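PDB 5K1G: 1-Cys peroxiredoxin from Vibrio vulnificus MO6-24/O, which probably reduces hydrogen peroxide and related peroxides as a thiol peroxidase of the 1-Cys peroxiredoxin family, and is implicated in scavenging nitric oxide. Local coordinates for residues 39-44 and 122-127; 55-60 and 91-96. All blocks are in the same frame, centred on the assembly; numbering follows the deposited sequence.

Contact 1 of 2, residues 39-44 and 122-127; sequences AVPGAF and SQRYAM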
loop_
_atom_site.group_PDB
_atom_site.type_symbol
_atom_site.label_atom_id
_atom_site.label_comp_id
_atom_site.label_asym_id
_atom_site.label_seq_id
_atom_site.Cartn_x
_atom_site.Cartn_y
_atom_site.Cartn_z
ATOM N N ALA A 39 6.018 -13.452 5.387
ATOM C CA ALA A 39 5.856 -12.323 4.487
ATOM C C ALA A 39 4.621 -12.513 3.622
ATOM O O ALA A 39 4.322 -13.627 3.184
ATOM C CB ALA A 39 7.085 -12.146 3.599
ATOM N N VAL A 40 3.917 -11.415 3.372
ATOM C CA VAL A 40 2.708 -11.434 2.553
ATOM C C VAL A 40 2.898 -10.508 1.355
ATOM O O VAL A 40 3.695 -9.559 1.428
ATOM C CB VAL A 40 1.480 -11.037 3.384
ATOM C CG1 VAL A 40 1.231 -12.071 4.478
ATOM C CG2 VAL A 40 1.676 -9.655 3.984
ATOM N N PRO A 41 2.219 -10.754 0.231
ATOM C CA PRO A 41 2.348 -9.833 -0.909
ATOM C C PRO A 41 1.718 -8.473 -0.664
ATOM O O PRO A 41 2.149 -7.488 -1.276
ATOM C CB PRO A 41 1.644 -10.583 -2.051
ATOM C CG PRO A 41 1.651 -12.024 -1.629
ATOM C CD PRO A 41 1.514 -11.994 -0.136
ATOM N N GLY A 42 0.718 -8.377 0.206
ATOM C CA GLY A 42 0.097 -7.089 0.432
ATOM C C GLY A 42 -0.912 -7.044 1.558
ATOM O O GLY A 42 -1.782 -7.913 1.667
ATOM N N ALA A 43 -0.804 -6.023 2.403
ATOM C CA ALA A 43 -1.823 -5.775 3.410
ATOM C C ALA A 43 -3.183 -5.597 2.745
ATOM O O ALA A 43 -3.284 -5.051 1.645
ATOM C CB ALA A 43 -1.462 -4.532 4.227
ATOM N N PHE A 44 -4.229 -6.087 3.415
ATOM C CA PHE A 44 -5.636 -5.973 3.035
ATOM C C PHE A 44 -6.024 -6.829 1.831
ATOM O O PHE A 44 -7.174 -6.746 1.383
ATOM C CB PHE A 44 -6.053 -4.518 2.756
ATOM C CG PHE A 44 -6.097 -3.653 3.984
ATOM C CD1 PHE A 44 -7.199 -3.679 4.823
ATOM C CD2 PHE A 44 -5.042 -2.809 4.298
ATOM C CE1 PHE A 44 -7.249 -2.884 5.951
ATOM C CE2 PHE A 44 -5.087 -2.012 5.429
ATOM C CZ PHE A 44 -6.194 -2.048 6.255
ATOM N N SER A 122 6.556 -8.596 -2.065
ATOM C CA SER A 122 7.283 -9.749 -1.564
ATOM C C SER A 122 6.605 -11.032 -2.018
ATOM O O SER A 122 5.374 -11.107 -2.089
ATOM C CB SER A 122 7.365 -9.719 -0.037
ATOM O OG SER A 122 8.075 -10.848 0.442
ATOM N N GLN A 123 7.413 -12.037 -2.340
ATOM C CA GLN A 123 6.871 -13.383 -2.410
ATOM C C GLN A 123 6.369 -13.795 -1.032
ATOM O O GLN A 123 6.805 -13.273 0.000
ATOM C CB GLN A 123 7.921 -14.382 -2.894
ATOM C CG GLN A 123 8.492 -14.100 -4.267
ATOM C CD GLN A 123 9.574 -15.091 -4.637
ATOM O OE1 GLN A 123 9.435 -16.292 -4.401
ATOM N NE2 GLN A 123 10.663 -14.593 -5.207
ATOM N N ARG A 124 5.431 -14.735 -1.019
ATOM C CA ARG A 124 4.933 -15.271 0.237
ATOM C C ARG A 124 5.918 -16.304 0.768
ATOM O O ARG A 124 6.267 -17.257 0.065
ATOM C CB ARG A 124 3.553 -15.892 0.036
ATOM C CG ARG A 124 2.853 -16.278 1.323
ATOM C CD ARG A 124 1.504 -16.914 1.041
ATOM N NE ARG A 124 0.706 -16.115 0.117
ATOM C CZ ARG A 124 -0.029 -15.069 0.476
ATOM N NH1 ARG A 124 -0.069 -14.686 1.745
ATOM N NH2 ARG A 124 -0.725 -14.400 -0.436
ATOM N N TYR A 125 6.386 -16.106 1.999
ATOM C CA TYR A 125 7.306 -17.050 2.617
ATOM C C TYR A 125 7.160 -16.988 4.131
ATOM O O TYR A 125 6.469 -16.126 4.680
ATOM C CB TYR A 125 8.765 -16.789 2.202
ATOM C CG TYR A 125 9.341 -15.457 2.654
ATOM C CD1 TYR A 125 9.841 -15.291 3.942
ATOM C CD2 TYR A 125 9.406 -14.373 1.784
ATOM C CE1 TYR A 125 10.367 -14.084 4.358
ATOM C CE2 TYR A 125 9.941 -13.161 2.190
ATOM C CZ TYR A 125 10.415 -13.023 3.478
ATOM O OH TYR A 125 10.943 -11.821 3.895
ATOM N N ALA A 126 7.822 -17.929 4.798
ATOM C CA ALA A 126 7.901 -17.963 6.249
ATOM C C ALA A 126 9.271 -18.487 6.646
ATOM O O ALA A 126 9.776 -19.438 6.040
ATOM C CB ALA A 126 6.799 -18.841 6.859
ATOM N N MET A 127 9.878 -17.856 7.649
ATOM C CA MET A 127 11.177 -18.282 8.146
ATOM C C MET A 127 11.120 -18.521 9.645
ATOM O O MET A 127 10.293 -17.948 10.357
ATOM C CB MET A 127 12.293 -17.258 7.890
ATOM C CG MET A 127 12.259 -16.508 6.586
ATOM S SD MET A 127 13.554 -15.253 6.635
ATOM C CE MET A 127 13.839 -14.991 4.887
HETATM O O HOH W 1 4.737 -7.505 -0.123
#

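Contact 2 of 2, residues 55-60 and 91-96; sequences GYIVLA and AEEILM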
loop_
_atom_site.group_PDB
_atom_site.type_symbol
_atom_site.label_atom_id
_atom_site.label_comp_id
_atom_site.label_asym_id
_atom_site.label_seq_id
_atom_site.Cartn_x
_atom_site.Cartn_y
_atom_site.Cartn_z
ATOM N N GLY A 55 -4.092 -17.175 10.497
ATOM C CA GLY A 55 -3.530 -18.438 10.949
ATOM C C GLY A 55 -2.472 -18.259 12.022
ATOM O O GLY A 55 -2.377 -19.065 12.951
ATOM N N TYR A 56 -1.663 -17.201 11.910
ATOM C CA TYR A 56 -0.634 -16.952 12.915
ATOM C C TYR A 56 -1.217 -16.334 14.178
ATOM O O TYR A 56 -0.715 -16.593 15.278
ATOM C CB TYR A 56 0.471 -16.065 12.339
ATOM C CG TYR A 56 1.443 -16.832 11.473
ATOM C CD1 TYR A 56 2.496 -17.537 12.042
ATOM C CD2 TYR A 56 1.297 -16.871 10.093
ATOM C CE1 TYR A 56 3.381 -18.254 11.265
ATOM C CE2 TYR A 56 2.183 -17.585 9.303
ATOM C CZ TYR A 56 3.220 -18.276 9.897
ATOM O OH TYR A 56 4.109 -18.992 9.132
ATOM N N ILE A 57 -2.270 -15.525 14.044
ATOM C CA ILE A 57 -2.946 -14.985 15.222
ATOM C C ILE A 57 -3.538 -16.113 16.055
ATOM O O ILE A 57 -3.440 -16.115 17.289
ATOM C CB ILE A 57 -4.027 -13.974 14.800
ATOM C CG1 ILE A 57 -3.393 -12.736 14.165
ATOM C CG2 ILE A 57 -4.884 -13.584 15.994
ATOM C CD1 ILE A 57 -4.404 -11.769 13.588
ATOM N N VAL A 58 -4.146 -17.100 15.393
ATOM C CA VAL A 58 -4.842 -18.165 16.107
ATOM C C VAL A 58 -3.849 -19.093 16.801
ATOM O O VAL A 58 -4.109 -19.585 17.906
ATOM C CB VAL A 58 -5.764 -18.928 15.135
ATOM C CG1 VAL A 58 -6.194 -20.259 15.727
ATOM C CG2 VAL A 58 -6.981 -18.082 14.793
ATOM N N LEU A 59 -2.696 -19.338 16.177
ATOM C CA LEU A 59 -1.697 -20.259 16.707
ATOM C C LEU A 59 -0.544 -19.543 17.404
ATOM O O LEU A 59 0.513 -20.150 17.615
ATOM C CB LEU A 59 -1.158 -21.153 15.589
ATOM C CG LEU A 59 -2.174 -22.066 14.906
ATOM C CD1 LEU A 59 -1.528 -22.838 13.766
ATOM C CD2 LEU A 59 -2.799 -23.020 15.917
ATOM N N ALA A 60 -0.728 -18.272 17.771
ATOM C CA ALA A 60 0.375 -17.489 18.320
ATOM C C ALA A 60 0.900 -18.087 19.617
ATOM O O ALA A 60 2.116 -18.215 19.803
ATOM C CB ALA A 60 -0.068 -16.043 18.539
ATOM N N ALA A 91 -4.390 -7.948 15.358
ATOM C CA ALA A 91 -3.153 -8.727 15.375
ATOM C C ALA A 91 -2.205 -8.203 16.452
ATOM O O ALA A 91 -1.060 -7.828 16.191
ATOM C CB ALA A 91 -2.498 -8.701 13.998
ATOM N N GLU A 92 -2.709 -8.188 17.688
ATOM C CA GLU A 92 -1.929 -7.652 18.800
ATOM C C GLU A 92 -0.699 -8.506 19.083
ATOM O O GLU A 92 0.354 -7.979 19.464
ATOM C CB GLU A 92 -2.806 -7.539 20.049
ATOM C CG GLU A 92 -3.648 -6.272 20.110
ATOM C CD GLU A 92 -4.718 -6.220 19.035
ATOM O OE1 GLU A 92 -5.489 -7.195 18.913
ATOM O OE2 GLU A 92 -4.788 -5.204 18.310
ATOM N N GLU A 93 -0.806 -9.821 18.896
ATOM C CA GLU A 93 0.318 -10.714 19.141
ATOM C C GLU A 93 1.363 -10.680 18.033
ATOM O O GLU A 93 2.440 -11.261 18.205
ATOM C CB GLU A 93 -0.180 -12.151 19.315
ATOM C CG GLU A 93 -1.284 -12.312 20.347
ATOM C CD GLU A 93 -2.005 -13.642 20.222
ATOM O OE1 GLU A 93 -1.776 -14.527 21.073
ATOM O OE2 GLU A 93 -2.795 -13.804 19.267
ATOM N N ILE A 94 1.084 -10.017 16.915
ATOM C CA ILE A 94 1.947 -10.044 15.738
ATOM C C ILE A 94 2.604 -8.681 15.573
ATOM O O ILE A 94 1.931 -7.645 15.646
ATOM C CB ILE A 94 1.157 -10.423 14.473
ATOM C CG1 ILE A 94 0.300 -11.663 14.734
ATOM C CG2 ILE A 94 2.105 -10.654 13.304
ATOM C CD1 ILE A 94 1.093 -12.878 15.162
ATOM N N LEU A 95 3.914 -8.684 15.341
ATOM C CA LEU A 95 4.664 -7.468 15.046
ATOM C C LEU A 95 4.629 -7.235 13.539
ATOM O O LEU A 95 5.178 -8.028 12.769
ATOM C CB LEU A 95 6.098 -7.586 15.553
ATOM C CG LEU A 95 7.013 -6.383 15.319
ATOM C CD1 LEU A 95 6.502 -5.180 16.088
ATOM C CD2 LEU A 95 8.450 -6.707 15.708
ATOM N N MET A 96 3.977 -6.154 13.117
ATOM C CA MET A 96 3.859 -5.819 11.702
ATOM C C MET A 96 5.013 -4.906 11.303
ATOM O O MET A 96 5.183 -3.826 11.877
ATOM C CB MET A 96 2.517 -5.147 11.413
ATOM C CG MET A 96 1.395 -5.545 12.359
ATOM S SD MET A 96 0.686 -7.159 11.998
ATOM C CE MET A 96 -0.302 -6.779 10.555
#

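Contact 1 of 2, residues 39-44 and 122-127
A39 lies with its CB over one face of the Y125 ring, 3.5 Å from the ring centroid, a CH-pi contact displaced toward the CE2–CZ side. The ring is there because CG of Y125 sits between its own backbone N and carbonyl carbon (chi1 64°), folding the phenol back toward the neighbouring strand. In the backbone, A39 N gives a nearly straight hydrogen bond to Y125 O (2.8 Å), whereas the return bond from Y125 N to A39 O is weak; R124 CA adds a CA-H...O contact to the same A39 O. S122 OG also approaches A39 CB and donates to Q123 O at 2.8 Å, a bond within the break in strand 120-130.

Where the strands part, P41 and R124 take over. P41 CD rides over one face of the R124 guanidinium, 3.3 Å from R124 NH2 and off-centre, and V40 CG1 approaches R124 NH1 obliquely. The R124 chain runs out straight and then bends at chi3 (-50°), turning its flat end under the proline. P41 opens the loop that carries the PxxxTxxC motif of peroxiredoxins, in which D48 occupies the position of the peroxidatic cysteine; R124 probably corresponds to the conserved active-site arginine of the family. Its NH1 forms a salt bridge to D48 and a hydrogen bond with H52, while G42 N is hydrogen-bonded to D48. On the other flank a water donates to V40 O (2.8 Å) and, weakly, to P41 O, and accepts from S122 N at 2.9 Å. S122 O is buried without a hydrogen-bond partner, met by P41 CA at 3.5 Å. Farther along the loop, F44 meets F44 of the second subunit, their rings almost parallel.

Contact 2 of 2, residues 55-60 and 91-96
I57 projects from the last turn of helix 46-58 into the notch made by A91 and I94. Its CG1 branch leaves beside the backbone N and continues extended (chi2 174°), carrying CD1 to 3.6 Å from A91 CB, while I57 CG1 itself rests 3.9 Å from I94 CG1. The two isoleucine side chains cross at about a right angle. I94 CD1 lies 4.1 Å from Y56 O and also touches Y56 CB, so I57 fills the notch and I94 packs along the helix beside it. At the A60 end of the contact E93, extended beyond CG, reaches across to A60, whose CB is 3.4 Å from E93 OE1. E93 OE2 comes to 3.1 Å from I57 O, a close approach of two acceptors, not a hydrogen bond, and OE1 also lies close to the carboxylate of D61; such surroundings would probably raise the proton affinity of E93. A type I turn from A91 to I94, with I94 N hydrogen-bonded to A91 O, shapes the receiving surface. The contact joins the C-terminal end of helix 46-58 to the turn between helix 79-89 and strand 95-98, two successive beta-alpha-beta connections of the thioredoxin fold.

In the fold
From the N terminus the chain runs along strand 34-40 into the first half of contact 1, 39-44, and directly on through helix 46-58, whose end supplies 55-60. Helix 60-65, strand 70-75 and helix 79-89 then form the loop that contact 2 closes at 91-96. Strands 95-98 and 111-113 follow before 122-127 comes back beside 39-44, so contact 1 closes the larger loop with contact 2 nested inside it. Contact 1 joins two antiparallel strands of the mixed sheet; contact 2 ties a helix end to the approach to strand 95-98. Their centres are 14 Å apart, yet they touch where Y56 OH, hydrogen-bonded to S148 O, packs 3.5 Å from A126 CB.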